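Local structure of glucosamine kinase (Streptacidiphilus jiangxiensis, 6HWJ) at residues A[164-170]-A[182-188]; A[212-216]-A[367-372]; A[271-275]-A[425-429]. The protein catalyses the magnesium- and ATP-dependent phosphorylation of D-glucosamine to D-glucosamine 6-phosphate, and acts less readily on glucose. One frame throughout, in Å; residues are numbered along the deposited sequence. Where two conformers were deposited one is given.

Interaction 1: residues A[164-170]-A[182-188]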
ATOM      1  N   PRO A 164      -5.108   9.682   6.247  1.00 24.34           N
ATOM      2  CA  PRO A 164      -6.391  10.345   5.969  1.00 27.39           C
ATOM      3  C   PRO A 164      -7.438   9.800   6.926  1.00 27.47           C
ATOM      4  O   PRO A 164      -7.576   8.581   7.084  1.00 26.04           O
ATOM      5  CB  PRO A 164      -6.688   9.974   4.513  1.00 30.87           C
ATOM      6  CG  PRO A 164      -5.375   9.576   3.922  1.00 30.90           C
ATOM      7  CD  PRO A 164      -4.601   8.947   5.076  1.00 27.41           C
ATOM      8  N   ARG A 165      -8.134  10.701   7.619  1.00 25.65           N
ATOM      9  CA  ARG A 165      -9.075  10.259   8.627  1.00 27.48           C
ATOM     10  C   ARG A 165     -10.071   9.271   8.002  1.00 23.17           C
ATOM     11  O   ARG A 165     -10.686   9.584   6.981  1.00 25.21           O
ATOM     12  CB  ARG A 165      -9.835  11.448   9.232  1.00 29.63           C
ATOM     13  CG  ARG A 165     -10.819  11.018  10.322  1.00 40.25           C
ATOM     14  CD  ARG A 165     -11.958  12.006  10.483  1.00 51.75           C
ATOM     15  NE  ARG A 165     -11.588  13.154  11.303  1.00 60.43           N
ATOM     16  CZ  ARG A 165     -11.778  13.239  12.618  1.00 65.32           C
ATOM     17  NH1 ARG A 165     -11.406  14.334  13.262  1.00 67.60           N
ATOM     18  NH2 ARG A 165     -12.331  12.237  13.287  1.00 65.97           N
ATOM     19  N   PRO A 166     -10.247   8.085   8.578  1.00 24.60           N
ATOM     20  CA  PRO A 166     -11.263   7.166   8.061  1.00 26.70           C
ATOM     21  C   PRO A 166     -12.654   7.629   8.445  1.00 25.23           C
ATOM     22  O   PRO A 166     -12.903   8.009   9.591  1.00 24.65           O
ATOM     23  CB  PRO A 166     -10.909   5.830   8.725  1.00 29.07           C
ATOM     24  CG  PRO A 166     -10.290   6.233  10.005  1.00 32.87           C
ATOM     25  CD  PRO A 166      -9.510   7.498   9.721  1.00 29.86           C
ATOM     26  N   TRP A 167     -13.552   7.596   7.463  1.00 22.26           N
ATOM     27  CA  TRP A 167     -14.969   7.827   7.662  1.00 25.45           C
ATOM     28  C   TRP A 167     -15.759   6.534   7.754  1.00 25.02           C
ATOM     29  O   TRP A 167     -16.667   6.420   8.577  1.00 25.77           O
ATOM     30  CB  TRP A 167     -15.543   8.652   6.501  1.00 24.03           C
ATOM     31  CG  TRP A 167     -15.147  10.098   6.479  1.00 25.36           C
ATOM     32  CD1 TRP A 167     -13.968  10.638   6.901  1.00 22.41           C
ATOM     33  CD2 TRP A 167     -15.941  11.186   5.988  1.00 24.88           C
ATOM     34  NE1 TRP A 167     -13.975  11.994   6.705  1.00 27.41           N
ATOM     35  CE2 TRP A 167     -15.174  12.361   6.147  1.00 27.32           C
ATOM     36  CE3 TRP A 167     -17.221  11.280   5.431  1.00 26.57           C
ATOM     37  CZ2 TRP A 167     -15.640  13.610   5.764  1.00 25.80           C
ATOM     38  CZ3 TRP A 167     -17.700  12.527   5.063  1.00 28.66           C
ATOM     39  CH2 TRP A 167     -16.912  13.679   5.232  1.00 31.38           C
ATOM     40  N   GLY A 168     -15.440   5.554   6.904  1.00 24.71           N
ATOM     41  CA  GLY A 168     -16.137   4.291   6.971  1.00 23.36           C
ATOM     42  C   GLY A 168     -15.506   3.254   6.075  1.00 23.23           C
ATOM     43  O   GLY A 168     -14.708   3.563   5.179  1.00 22.77           O
ATOM     44  N   LEU A 169     -15.904   2.015   6.330  1.00 23.93           N
ATOM     45  CA  LEU A 169     -15.505   0.864   5.550  1.00 22.46           C
ATOM     46  C   LEU A 169     -16.720  -0.005   5.280  1.00 24.21           C
ATOM     47  O   LEU A 169     -17.532  -0.243   6.182  1.00 25.58           O
ATOM     48  CB  LEU A 169     -14.458   0.043   6.308  1.00 24.12           C
ATOM     49  CG  LEU A 169     -13.160   0.772   6.628  1.00 27.45           C
ATOM     50  CD1 LEU A 169     -12.355  -0.016   7.642  1.00 28.30           C
ATOM     51  CD2 LEU A 169     -12.385   1.000   5.344  1.00 27.24           C
ATOM     52  N   LEU A 170     -16.836  -0.484   4.047  1.00 24.11           N
ATOM     53  CA  LEU A 170     -17.851  -1.464   3.673  1.00 24.06           C
ATOM     54  C   LEU A 170     -17.149  -2.763   3.316  1.00 24.23           C
ATOM     55  O   LEU A 170     -16.312  -2.787   2.402  1.00 23.99           O
ATOM     56  CB  LEU A 170     -18.691  -0.984   2.496  1.00 23.85           C
ATOM     57  CG  LEU A 170     -19.671  -2.014   1.929  1.00 24.61           C
ATOM     58  CD1 LEU A 170     -20.680  -2.425   3.011  1.00 25.14           C
ATOM     59  CD2 LEU A 170     -20.388  -1.499   0.694  1.00 28.26           C
ATOM     60  N   ALA A 182     -15.579  -1.131  -0.279  1.00 25.18           N
ATOM     61  CA  ALA A 182     -15.465   0.321  -0.404  1.00 25.17           C
ATOM     62  C   ALA A 182     -14.857   0.896   0.866  1.00 25.12           C
ATOM     63  O   ALA A 182     -15.147   0.433   1.968  1.00 24.17           O
ATOM     64  CB  ALA A 182     -16.816   0.993  -0.659  1.00 24.39           C
ATOM     65  N   SER A 183     -14.034   1.924   0.700  1.00 25.06           N
ATOM     66  CA  SER A 183     -13.499   2.700   1.802  1.00 24.52           C
ATOM     67  C   SER A 183     -13.855   4.164   1.586  1.00 24.99           C
ATOM     68  O   SER A 183     -13.977   4.632   0.445  1.00 27.16           O
ATOM     69  CB  SER A 183     -11.982   2.539   1.915  1.00 29.95           C
ATOM     70  OG  SER A 183     -11.353   2.929   0.711  1.00 29.56           O
ATOM     71  N   VAL A 184     -14.040   4.877   2.696  1.00 22.21           N
ATOM     72  CA  VAL A 184     -14.295   6.312   2.702  1.00 24.75           C
ATOM     73  C   VAL A 184     -13.318   6.934   3.687  1.00 22.62           C
ATOM     74  O   VAL A 184     -13.310   6.580   4.868  1.00 24.25           O
ATOM     75  CB  VAL A 184     -15.738   6.633   3.089  1.00 24.71           C
ATOM     76  CG1 VAL A 184     -16.047   8.100   2.875  1.00 25.00           C
ATOM     77  CG2 VAL A 184     -16.708   5.765   2.286  1.00 26.01           C
ATOM     78  N   VAL A 185     -12.468   7.835   3.194  1.00 23.41           N
ATOM     79  CA  VAL A 185     -11.474   8.507   4.013  1.00 23.59           C
ATOM     80  C   VAL A 185     -11.471   9.990   3.649  1.00 25.87           C
ATOM     81  O   VAL A 185     -11.985  10.405   2.609  1.00 24.23           O
ATOM     82  CB  VAL A 185     -10.053   7.914   3.842  1.00 24.02           C
ATOM     83  CG1 VAL A 185     -10.048   6.418   4.097  1.00 24.68           C
ATOM     84  CG2 VAL A 185      -9.550   8.235   2.430  1.00 21.78           C
ATOM     85  N   ALA A 186     -10.827  10.780   4.505  1.00 25.45           N
ATOM     86  CA  ALA A 186     -10.753  12.210   4.291  1.00 24.45           C
ATOM     87  C   ALA A 186      -9.997  12.509   3.008  1.00 23.96           C
ATOM     88  O   ALA A 186      -9.064  11.786   2.630  1.00 23.97           O
ATOM     89  CB  ALA A 186     -10.065  12.892   5.472  1.00 23.15           C
ATOM     90  N   TYR A 187     -10.446  13.544   2.313  1.00 23.87           N
ATOM     91  CA  TYR A 187      -9.790  14.063   1.118  1.00 26.59           C
ATOM     92  C   TYR A 187      -8.758  15.105   1.541  1.00 27.64           C
ATOM     93  O   TYR A 187      -9.070  15.995   2.325  1.00 28.77           O
ATOM     94  CB  TYR A 187     -10.848  14.696   0.200  1.00 28.18           C
ATOM     95  CG  TYR A 187     -10.341  15.322  -1.085  1.00 29.17           C
ATOM     96  CD1 TYR A 187      -9.399  14.677  -1.868  1.00 32.26           C
ATOM     97  CD2 TYR A 187     -10.847  16.538  -1.530  1.00 29.01           C
ATOM     98  CE1 TYR A 187      -8.960  15.238  -3.055  1.00 34.10           C
ATOM     99  CE2 TYR A 187     -10.417  17.104  -2.714  1.00 30.97           C
ATOM    100  CZ  TYR A 187      -9.476  16.448  -3.472  1.00 35.52           C
ATOM    101  OH  TYR A 187      -9.032  17.001  -4.650  1.00 39.84           O
ATOM    102  N   LEU A 188      -7.545  14.993   1.000  1.00 22.56           N
ATOM    103  CA  LEU A 188      -6.428  15.876   1.333  1.00 24.94           C
ATOM    104  C   LEU A 188      -5.963  16.571   0.061  1.00 28.04           C
ATOM    105  O   LEU A 188      -4.932  16.196  -0.512  1.00 32.40           O
ATOM    106  CB  LEU A 188      -5.301  15.069   1.979  1.00 28.33           C
ATOM    107  CG  LEU A 188      -5.686  14.237   3.216  1.00 32.15           C
ATOM    108  CD1 LEU A 188      -4.477  13.535   3.797  1.00 35.25           C
ATOM    109  CD2 LEU A 188      -6.316  15.114   4.272  1.00 34.76           C
TER
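Pro166 to Leu170 pair with Ala182 to Ala186 as the two arms of an antiparallel beta hairpin, their axes 173° apart in direction. Six backbone hydrogen bonds link the two arms. Leu170 and Ala182 form a hydrogen-bonded pair in which Leu170 N reaches Ala182 O at 2.8 Å and Ala182 N answers to Leu170 O. Leu169 and Ser183 follow as a non-hydrogen-bonded pair. Val184 N then bonds to Gly168 O, and here the register slips by one residue: Trp167 N (2.8 Å) and Gly168 N (3.1 Å) both bond to Val184 O, from the same face of its carbonyl plane. Two residues opposite one define a classic beta bulge. Beyond it Ala186 N bonds to Arg165 O at 2.8 Å, which ties the start of the ATP-binding segment inferred at Ala186, Tyr187 and Leu188 to the neighbouring arm.

Side-chain packing adds to the bonds. Trp167 CB lies 3.7 Å from Val184 CG1; with chi1 -72°, CG sits beside the backbone N, anti to the carbonyl carbon, and CD1 and NE1 pass obliquely by Ala186 N. Leu169 CD2 makes a van der Waals contact with Ser183 CB at 3.8 Å on the other face. At the open end Pro164 CB packs on Val185 CG2 (3.9 Å), and its CG comes to 4.1 Å from Leu188 CD1, the two side chains crossing at about a right angle.

The hairpin supplies two interior strands of a six-stranded antiparallel sheet, between strands 98-102 and 130-134. Helix 79-88 covers the face of Val184 through Val84 and Leu87, while helix 148-157 packs against Pro166 and Leu169 on the other.

Interaction 2: residues A[212-216]-A[367-372]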
ATOM      1  N   MET A 212      21.271  20.608   8.083  1.00 30.41           N
ATOM      2  CA  MET A 212      21.183  19.167   8.263  1.00 33.86           C
ATOM      3  C   MET A 212      20.108  18.808   9.278  1.00 31.25           C
ATOM      4  O   MET A 212      19.302  17.897   9.052  1.00 28.09           O
ATOM      5  CB  MET A 212      22.548  18.610   8.702  1.00 34.14           C
ATOM      6  CG  MET A 212      22.599  17.096   8.801  1.00 32.27           C
ATOM      7  SD  MET A 212      22.269  16.264   7.245  1.00 36.56           S
ATOM      8  CE  MET A 212      23.771  16.596   6.336  1.00 33.63           C
ATOM      9  N   ASP A 213      20.061  19.530  10.408  1.00 33.38           N
ATOM     10  CA  ASP A 213      19.044  19.251  11.421  1.00 32.75           C
ATOM     11  C   ASP A 213      17.645  19.344  10.829  1.00 34.47           C
ATOM     12  O   ASP A 213      16.792  18.482  11.074  1.00 33.45           O
ATOM     13  CB  ASP A 213      19.188  20.220  12.593  1.00 40.08           C
ATOM     14  CG  ASP A 213      18.123  20.023  13.635  1.00 37.07           C
ATOM     15  OD1 ASP A 213      18.201  19.014  14.363  1.00 37.28           O
ATOM     16  OD2 ASP A 213      17.188  20.856  13.707  1.00 37.99           O
ATOM     17  N   GLN A 214      17.384  20.400  10.058  1.00 33.35           N
ATOM     18  CA  GLN A 214      16.065  20.586   9.485  1.00 29.50           C
ATOM     19  C   GLN A 214      15.757  19.497   8.469  1.00 28.11           C
ATOM     20  O   GLN A 214      14.625  19.006   8.400  1.00 25.08           O
ATOM     21  CB  GLN A 214      15.965  21.958   8.825  1.00 31.23           C
ATOM     22  CG  GLN A 214      15.933  23.087   9.828  1.00 32.85           C
ATOM     23  CD  GLN A 214      16.180  24.429   9.180  1.00 42.42           C
ATOM     24  OE1 GLN A 214      16.895  24.537   8.176  1.00 39.32           O
ATOM     25  NE2 GLN A 214      15.591  25.471   9.760  1.00 46.91           N
ATOM     26  N   ALA A 215      16.756  19.123   7.672  1.00 25.13           N
ATOM     27  CA  ALA A 215      16.525  18.096   6.655  1.00 28.72           C
ATOM     28  C   ALA A 215      16.418  16.703   7.260  1.00 27.94           C
ATOM     29  O   ALA A 215      15.855  15.809   6.618  1.00 25.38           O
ATOM     30  CB  ALA A 215      17.630  18.128   5.614  1.00 27.85           C
ATOM     31  N   LEU A 216      16.924  16.503   8.470  1.00 27.33           N
ATOM     32  CA  LEU A 216      16.822  15.208   9.130  1.00 29.34           C
ATOM     33  C   LEU A 216      15.501  15.021   9.875  1.00 27.58           C
ATOM     34  O   LEU A 216      15.086  13.882  10.113  1.00 28.58           O
ATOM     35  CB  LEU A 216      17.974  15.020  10.113  1.00 28.10           C
ATOM     36  CG  LEU A 216      19.343  14.749   9.495  1.00 30.74           C
ATOM     37  CD1 LEU A 216      20.439  14.794  10.529  1.00 33.70           C
ATOM     38  CD2 LEU A 216      19.352  13.374   8.765  1.00 32.36           C
ATOM     39  N   ALA A 367      25.996  12.418   3.477  1.00 36.31           N
ATOM     40  CA  ALA A 367      25.935  12.528   4.928  1.00 36.08           C
ATOM     41  C   ALA A 367      24.498  12.421   5.411  1.00 33.44           C
ATOM     42  O   ALA A 367      24.218  11.777   6.432  1.00 32.56           O
ATOM     43  CB  ALA A 367      26.543  13.854   5.382  1.00 39.07           C
ATOM     44  N   TRP A 368      23.565  13.014   4.664  1.00 29.42           N
ATOM     45  CA  TRP A 368      22.161  12.956   5.051  1.00 29.47           C
ATOM     46  C   TRP A 368      21.611  11.538   4.914  1.00 32.34           C
ATOM     47  O   TRP A 368      20.808  11.089   5.748  1.00 32.19           O
ATOM     48  CB  TRP A 368      21.340  13.946   4.193  1.00 26.59           C
ATOM     49  CG  TRP A 368      19.859  13.814   4.401  1.00 25.97           C
ATOM     50  CD1 TRP A 368      19.085  14.517   5.278  1.00 27.52           C
ATOM     51  CD2 TRP A 368      18.989  12.901   3.733  1.00 25.44           C
ATOM     52  NE1 TRP A 368      17.766  14.096   5.187  1.00 29.41           N
ATOM     53  CE2 TRP A 368      17.687  13.102   4.251  1.00 27.08           C
ATOM     54  CE3 TRP A 368      19.176  11.939   2.726  1.00 26.68           C
ATOM     55  CZ2 TRP A 368      16.578  12.375   3.803  1.00 25.50           C
ATOM     56  CZ3 TRP A 368      18.074  11.221   2.279  1.00 25.01           C
ATOM     57  CH2 TRP A 368      16.792  11.446   2.807  1.00 25.70           C
ATOM     58  N   ILE A 369      22.010  10.817   3.864  1.00 32.12           N
ATOM     59  CA  ILE A 369      21.558   9.436   3.709  1.00 30.08           C
ATOM     60  C   ILE A 369      21.877   8.624   4.959  1.00 28.57           C
ATOM     61  O   ILE A 369      21.008   7.938   5.521  1.00 27.85           O
ATOM     62  CB  ILE A 369      22.189   8.802   2.455  1.00 31.76           C
ATOM     63  CG1 ILE A 369      21.623   9.463   1.193  1.00 32.25           C
ATOM     64  CG2 ILE A 369      21.937   7.281   2.445  1.00 30.87           C
ATOM     65  CD1 ILE A 369      22.240   8.939  -0.099  1.00 33.10           C
ATOM     66  N   ALA A 370      23.140   8.672   5.402  1.00 30.35           N
ATOM     67  CA  ALA A 370      23.543   7.908   6.573  1.00 33.16           C
ATOM     68  C   ALA A 370      22.842   8.418   7.828  1.00 34.86           C
ATOM     69  O   ALA A 370      22.310   7.630   8.624  1.00 32.46           O
ATOM     70  CB  ALA A 370      25.066   7.979   6.740  1.00 32.97           C
ATOM     71  N   ALA A 371      22.820   9.742   8.019  1.00 34.27           N
ATOM     72  CA  ALA A 371      22.208  10.302   9.219  1.00 31.15           C
ATOM     73  C   ALA A 371      20.697  10.108   9.227  1.00 29.72           C
ATOM     74  O   ALA A 371      20.100   9.931  10.306  1.00 29.83           O
ATOM     75  CB  ALA A 371      22.572  11.779   9.329  1.00 33.26           C
ATOM     76  N   ALA A 372      20.064  10.110   8.053  1.00 27.84           N
ATOM     77  CA  ALA A 372      18.612   9.937   7.999  1.00 30.35           C
ATOM     78  C   ALA A 372      18.211   8.524   8.408  1.00 33.39           C
ATOM     79  O   ALA A 372      17.209   8.328   9.114  1.00 28.99           O
ATOM     80  CB  ALA A 372      18.092  10.253   6.592  1.00 29.52           C
TER
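Trp368 reaches from helix 362-386 to the first turn of helix 212-234, in a helix-helix packing whose local axes pass 10.4 Å apart at a crossing angle of -53°. The first shell is centred on its indole. NE1 donates to the backbone oxygen of Ala215, 2.9 Å from NE1 to O; this oxygen lies near the ring plane, but the donor stands 67° out of the carbonyl plane, so the bond is not made along a lone pair. Ala215 CB touches CD1 of the same indole. Met212 adds a Met-aromatic contact: its SD is 5.2 Å from the centroid of the Trp368 five-membered ring and 82° off the normal, hence at the edge, while its CE meets Ala367 CB. Leu216 packs its CD2 against both Trp368 and Ala371, 3.7 Å from Trp368 CD1 and 3.6 Å from Ala371 CB, and the same methyl group comes within 3.4 Å of Ala372 N.

Bends at chi2 and chi3 curl the Met212 chain to bring its sulfur to Trp368. In Trp368, CG anti to the backbone N sends the indole across to Ala215 O. Helix 194-207 adds the outer layer, with Leu205 touching Met212, Ala215 and Trp368, and Val202 also touching the indole. Within helix 362-386 itself, Ala372, one turn on, lays its CB over the centre of one face of the Trp368 ring, 3.7 Å above the plane.

Interaction 3: residues A[271-275]-A[425-429]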
ATOM      1  N   ARG A 271      29.649  -5.475 -10.703  1.00 37.43           N
ATOM      2  CA  ARG A 271      29.753  -5.289  -9.262  1.00 37.55           C
ATOM      3  C   ARG A 271      28.731  -6.141  -8.520  1.00 36.98           C
ATOM      4  O   ARG A 271      29.055  -6.753  -7.499  1.00 38.23           O
ATOM      5  CB  ARG A 271      29.579  -3.807  -8.905  1.00 36.60           C
ATOM      6  CG  ARG A 271      30.818  -2.971  -9.239  1.00 38.55           C
ATOM      7  CD  ARG A 271      30.757  -1.582  -8.628  1.00 38.52           C
ATOM      8  NE  ARG A 271      29.761  -0.738  -9.282  1.00 38.73           N
ATOM      9  CZ  ARG A 271      29.985  -0.032 -10.389  1.00 42.49           C
ATOM     10  NH1 ARG A 271      31.159  -0.078 -10.983  1.00 45.93           N
ATOM     11  NH2 ARG A 271      29.025   0.728 -10.902  1.00 42.14           N
ATOM     12  N   LEU A 272      27.488  -6.175  -9.001  1.00 33.87           N
ATOM     13  CA  LEU A 272      26.493  -7.041  -8.380  1.00 35.46           C
ATOM     14  C   LEU A 272      26.949  -8.499  -8.416  1.00 39.12           C
ATOM     15  O   LEU A 272      26.830  -9.221  -7.423  1.00 41.64           O
ATOM     16  CB  LEU A 272      25.146  -6.893  -9.079  1.00 35.48           C
ATOM     17  CG  LEU A 272      24.051  -7.839  -8.591  1.00 39.42           C
ATOM     18  CD1 LEU A 272      23.865  -7.679  -7.086  1.00 39.08           C
ATOM     19  CD2 LEU A 272      22.742  -7.583  -9.318  1.00 43.88           C
ATOM     20  N   LYS A 273      27.463  -8.947  -9.557  1.00 39.66           N
ATOM     21  CA  LYS A 273      27.941 -10.329  -9.654  1.00 44.99           C
ATOM     22  C   LYS A 273      29.043 -10.590  -8.641  1.00 45.69           C
ATOM     23  O   LYS A 273      29.121 -11.685  -8.076  1.00 46.15           O
ATOM     24  CB  LYS A 273      28.425 -10.621 -11.074  1.00 52.59           C
ATOM     25  CG  LYS A 273      28.826 -12.070 -11.309  1.00 67.74           C
ATOM     26  CD  LYS A 273      29.250 -12.300 -12.756  1.00 81.68           C
ATOM     27  CE  LYS A 273      28.069 -12.649 -13.654  1.00 90.34           C
ATOM     28  NZ  LYS A 273      27.603 -14.051 -13.456  1.00 95.92           N
ATOM     29  N   ALA A 274      29.881  -9.584  -8.365  1.00 43.27           N
ATOM     30  CA  ALA A 274      30.919  -9.738  -7.354  1.00 46.32           C
ATOM     31  C   ALA A 274      30.352  -9.675  -5.938  1.00 46.06           C
ATOM     32  O   ALA A 274      30.919 -10.282  -5.023  1.00 44.82           O
ATOM     33  CB  ALA A 274      31.990  -8.662  -7.539  1.00 45.86           C
ATOM     34  N   TRP A 275      29.241  -8.967  -5.739  1.00 43.33           N
ATOM     35  CA  TRP A 275      28.640  -8.859  -4.416  1.00 42.29           C
ATOM     36  C   TRP A 275      27.732 -10.032  -4.081  1.00 41.44           C
ATOM     37  O   TRP A 275      27.454 -10.264  -2.902  1.00 40.43           O
ATOM     38  CB  TRP A 275      27.815  -7.560  -4.312  1.00 38.29           C
ATOM     39  CG  TRP A 275      28.621  -6.306  -4.342  1.00 35.56           C
ATOM     40  CD1 TRP A 275      29.922  -6.156  -3.967  1.00 38.48           C
ATOM     41  CD2 TRP A 275      28.174  -5.008  -4.772  1.00 34.81           C
ATOM     42  NE1 TRP A 275      30.315  -4.843  -4.128  1.00 39.86           N
ATOM     43  CE2 TRP A 275      29.260  -4.122  -4.628  1.00 37.80           C
ATOM     44  CE3 TRP A 275      26.965  -4.517  -5.273  1.00 36.51           C
ATOM     45  CZ2 TRP A 275      29.174  -2.776  -4.964  1.00 37.64           C
ATOM     46  CZ3 TRP A 275      26.879  -3.177  -5.601  1.00 38.52           C
ATOM     47  CH2 TRP A 275      27.978  -2.322  -5.443  1.00 37.97           C
ATOM     48  N   ASP A 425      23.044   0.254  -7.017  1.00 28.24           N
ATOM     49  CA  ASP A 425      24.492   0.203  -7.104  1.00 30.28           C
ATOM     50  C   ASP A 425      25.131   1.130  -6.070  1.00 32.79           C
ATOM     51  O   ASP A 425      26.031   0.720  -5.323  1.00 33.76           O
ATOM     52  CB  ASP A 425      24.944   0.570  -8.516  1.00 33.13           C
ATOM     53  CG  ASP A 425      26.457   0.525  -8.673  1.00 32.74           C
ATOM     54  OD1 ASP A 425      27.040  -0.556  -8.487  1.00 33.78           O
ATOM     55  OD2 ASP A 425      27.057   1.586  -8.985  1.00 34.37           O
ATOM     56  N   LEU A 426      24.675   2.379  -6.008  1.00 31.02           N
ATOM     57  CA  LEU A 426      25.267   3.324  -5.066  1.00 30.61           C
ATOM     58  C   LEU A 426      24.820   3.017  -3.641  1.00 28.87           C
ATOM     59  O   LEU A 426      25.609   3.142  -2.707  1.00 30.77           O
ATOM     60  CB  LEU A 426      24.908   4.752  -5.464  1.00 30.97           C
ATOM     61  CG  LEU A 426      25.465   5.168  -6.836  1.00 35.54           C
ATOM     62  CD1 LEU A 426      24.990   6.562  -7.235  1.00 35.60           C
ATOM     63  CD2 LEU A 426      26.996   5.095  -6.871  1.00 35.15           C
ATOM     64  N   SER A 427      23.567   2.591  -3.456  1.00 26.21           N
ATOM     65  CA  SER A 427      23.098   2.216  -2.126  0.59 28.87           C
ATOM     66  C   SER A 427      23.935   1.079  -1.553  1.00 29.46           C
ATOM     67  O   SER A 427      24.441   1.166  -0.427  1.00 28.53           O
ATOM     68  CB  SER A 427      21.626   1.800  -2.184  0.59 29.66           C
ATOM     69  OG  SER A 427      20.835   2.801  -2.756  0.59 29.98           O
ATOM     70  N   LEU A 428      24.102  -0.007  -2.328  1.00 29.37           N
ATOM     71  CA  LEU A 428      24.857  -1.159  -1.849  1.00 30.99           C
ATOM     72  C   LEU A 428      26.332  -0.834  -1.692  1.00 33.74           C
ATOM     73  O   LEU A 428      26.997  -1.405  -0.822  1.00 35.43           O
ATOM     74  CB  LEU A 428      24.700  -2.354  -2.786  1.00 31.09           C
ATOM     75  CG  LEU A 428      23.349  -3.061  -2.734  1.00 31.81           C
ATOM     76  CD1 LEU A 428      23.213  -4.030  -3.898  1.00 34.50           C
ATOM     77  CD2 LEU A 428      23.169  -3.793  -1.411  1.00 31.63           C
ATOM     78  N   THR A 429      26.860   0.056  -2.533  1.00 34.48           N
ATOM     79  CA  THR A 429      28.239   0.500  -2.377  1.00 37.34           C
ATOM     80  C   THR A 429      28.473   1.068  -0.984  1.00 37.46           C
ATOM     81  O   THR A 429      29.499   0.782  -0.365  1.00 37.11           O
ATOM     82  CB  THR A 429      28.596   1.532  -3.452  1.00 37.43           C
ATOM     83  OG1 THR A 429      28.579   0.907  -4.746  1.00 35.40           O
ATOM     84  CG2 THR A 429      29.993   2.107  -3.192  1.00 39.86           C
TER
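Arg271 and Asp425 join helix 266-284 to helix 422-431 by a two-point salt bridge. Arg271 NE bonds to Asp425 OD1 at 2.8 Å and 168°, within the guanidinium plane and on the syn lone pair of the oxygen. Arg271 NH2 reaches Asp425 OD2 at 2.9 Å, coming from above the carboxylate plane. NE and NH2 grip the acid side-on, one to each oxygen, and the 42° between the planes shows a twist. A bend at chi3 (-71°) in the Arg271 chain turns NE and NH2 toward the acid.

A second hydrogen-bonded group lies inside the partner helix: Asp425 O accepts from Thr429 N and from Thr429 OG1, which approach from opposite faces of its plane. Thr429 OG1 lies 2.6 Å from Asp425 O, and both oxygens lie at the edge of the Trp275 ring, its CH2 being 3.4 Å from Thr429 OG1.

Van der Waals packing comes from the same ring, with Trp275 CZ3 at 3.7 Å from Leu428 CB. Tyr410 of helix 398-416 touches both Trp275 and Leu428.

Because Asp425 is buried and each carboxylate oxygen has an Arg271 N-H, the pairing would be expected to stabilise its negative charge.

In the fold
Interaction 1 belongs to the sheet-bearing part of the chain, whereas interactions 2 and 3 join helices of the other part. Interactions 1 and 3 lie on opposite sides of the chain's centre, with centres 42 Å apart. Interaction 1 borders the probable ATP site: the Ser183 side chain is about 4 Å from that of Lys133, inferred to bind ATP, and about 8 Å from that of Asp319, a magnesium ligand. The sugar side is nearer to interaction 3, where the Leu428 side chain lies about 8 Å from that of glucosamine-binding Glu409. Interaction 2 lies away from these sites; its nearest atoms are about 7 Å from interaction 3, and their segments alternate along the chain.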